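Local coordinates for putative creatinine amidohydrolase (Bacteroides fragilis, PDB 3LUB), which binds zinc ions and, as a member of the creatininase superfamily, probably hydrolyses carbon-nitrogen bonds in linear amides, at residues His34-Leu38 / Val180-Gly186. Numbering follows the deposited sequence.
Sequences HNLHL and VNLAEAG. With ZN (zinc ion), chain B.
The side-chain amide of Asn35 grips both backbone polar atoms of Gly186. Gly186 N donates to Asn35 OD1 at 2.9 Å, and Asn35 ND2 returns a bond to Gly186 O at 3.1 Å, arriving from above the plane of that carbonyl. Asn35 OD1 also accepts a bond from Leu36 N, on an in-plane lone pair, so three bonds in all fix the rotation of the amide. A bridging water adds a polar link, donating to His37 O and Glu184 OE1 and accepting from Asn181 N.

Van der Waals packing centres on the imidazole of His37. With chi1 at 66°, its CG sits between the backbone N and carbonyl carbon, and the ring lies against Ala185, whose CB makes a CH-pi contact 3.7 Å from the centroid. Leu38 CG lies over the opposite face, offset toward the rim, while Leu38 CD2 meets Val180 CB at 4.1 Å.

At the start of the 34-38 segment, His34 NE2 binds zinc at 2.2 Å, together with Asp43, Glu168 and a water. The contact thus joins the metal-bearing loop between strand 23-28 and helix 42-62 to the one following helix 166-175; from that helix, Thr169 hydrogen-bonds His37 NE2 and Met172 touches Leu38 and Val180.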
# COMPACT_ATOMS: atom_id res chain seq x y z
N HIS F 34 0.99 -16.44 27.68
CA HIS F 34 -0.03 -16.26 28.68
C HIS F 34 0.45 -16.73 30.04
O HIS F 34 0.20 -17.87 30.41
CB HIS F 34 -1.27 -17.05 28.28
CG HIS F 34 -2.14 -16.29 27.34
ND1 HIS F 34 -1.79 -16.03 26.02
CD2 HIS F 34 -3.33 -15.68 27.54
CE1 HIS F 34 -2.75 -15.33 25.45
NE2 HIS F 34 -3.69 -15.10 26.35
N ASN F 35 1.17 -15.88 30.76
CA ASN F 35 1.87 -16.32 31.96
C ASN F 35 2.76 -17.51 31.54
O ASN F 35 3.11 -17.63 30.38
CB ASN F 35 0.84 -16.69 33.02
CG ASN F 35 1.41 -16.73 34.44
OD1 ASN F 35 2.40 -17.41 34.70
ND2 ASN F 35 0.73 -16.05 35.37
N LEU F 36 3.08 -18.43 32.45
CA LEU F 36 3.89 -19.58 32.12
C LEU F 36 3.06 -20.79 31.82
O LEU F 36 3.58 -21.76 31.30
CB LEU F 36 4.87 -19.89 33.28
CG LEU F 36 5.82 -18.77 33.75
CD1 LEU F 36 6.46 -19.17 35.07
CD2 LEU F 36 6.88 -18.45 32.71
N HIS F 37 1.77 -20.74 32.10
CA HIS F 37 0.97 -21.97 32.21
C HIS F 37 -0.10 -22.15 31.14
O HIS F 37 -0.58 -23.28 30.93
CB HIS F 37 0.32 -22.05 33.59
CG HIS F 37 -0.71 -21.00 33.82
ND1 HIS F 37 -0.43 -19.66 33.69
CD2 HIS F 37 -2.01 -21.09 34.17
CE1 HIS F 37 -1.53 -18.96 33.95
NE2 HIS F 37 -2.51 -19.81 34.23
N LEU F 38 -0.49 -21.07 30.45
CA LEU F 38 -1.54 -21.20 29.44
C LEU F 38 -0.93 -21.28 28.04
O LEU F 38 0.17 -20.77 27.81
CB LEU F 38 -2.51 -20.05 29.53
CG LEU F 38 -3.52 -20.09 30.68
CD1 LEU F 38 -4.09 -18.65 30.85
CD2 LEU F 38 -4.58 -21.16 30.41
N VAL F 180 -3.52 -27.03 30.27
CA VAL F 180 -3.10 -26.13 31.34
C VAL F 180 -2.69 -26.89 32.62
O VAL F 180 -3.45 -27.67 33.15
CB VAL F 180 -4.19 -25.03 31.64
CG1 VAL F 180 -5.58 -25.60 31.59
CG2 VAL F 180 -3.94 -24.36 33.00
N ASN F 181 -1.48 -26.65 33.08
CA ASN F 181 -1.04 -27.15 34.36
C ASN F 181 -0.91 -25.96 35.29
O ASN F 181 0.12 -25.27 35.29
CB ASN F 181 0.29 -27.93 34.24
CG ASN F 181 0.13 -29.29 33.50
OD1 ASN F 181 -0.87 -30.00 33.67
ND2 ASN F 181 1.14 -29.65 32.69
N LEU F 182 -1.95 -25.73 36.09
CA LEU F 182 -1.99 -24.60 37.00
C LEU F 182 -0.75 -24.48 37.90
O LEU F 182 -0.33 -23.37 38.19
CB LEU F 182 -3.29 -24.61 37.84
CG LEU F 182 -3.63 -23.36 38.65
CD1 LEU F 182 -3.84 -22.15 37.74
CD2 LEU F 182 -4.85 -23.62 39.48
N ALA F 183 -0.16 -25.62 38.30
CA ALA F 183 1.06 -25.62 39.15
C ALA F 183 2.25 -24.92 38.51
O ALA F 183 3.22 -24.57 39.19
CB ALA F 183 1.48 -27.04 39.51
N GLU F 184 2.18 -24.71 37.20
CA GLU F 184 3.25 -24.02 36.48
C GLU F 184 3.13 -22.49 36.45
O GLU F 184 4.09 -21.83 36.07
CB GLU F 184 3.36 -24.58 35.06
CG GLU F 184 3.69 -26.05 35.10
CD GLU F 184 3.62 -26.71 33.76
OE1 GLU F 184 3.44 -25.98 32.72
OE2 GLU F 184 3.74 -27.97 33.76
N ALA F 185 1.99 -21.96 36.90
CA ALA F 185 1.71 -20.53 36.87
C ALA F 185 2.62 -19.70 37.78
O ALA F 185 3.00 -20.14 38.87
CB ALA F 185 0.22 -20.28 37.23
N GLY F 186 2.99 -18.52 37.31
CA GLY F 186 3.53 -17.49 38.17
C GLY F 186 2.39 -16.64 38.72
O GLY F 186 1.21 -16.81 38.33
ZN ZN B . -5.64 -14.13 26.37
O HOH W 1 0.78 -25.61 31.57
O HOH W 2 -5.41 -12.07 26.62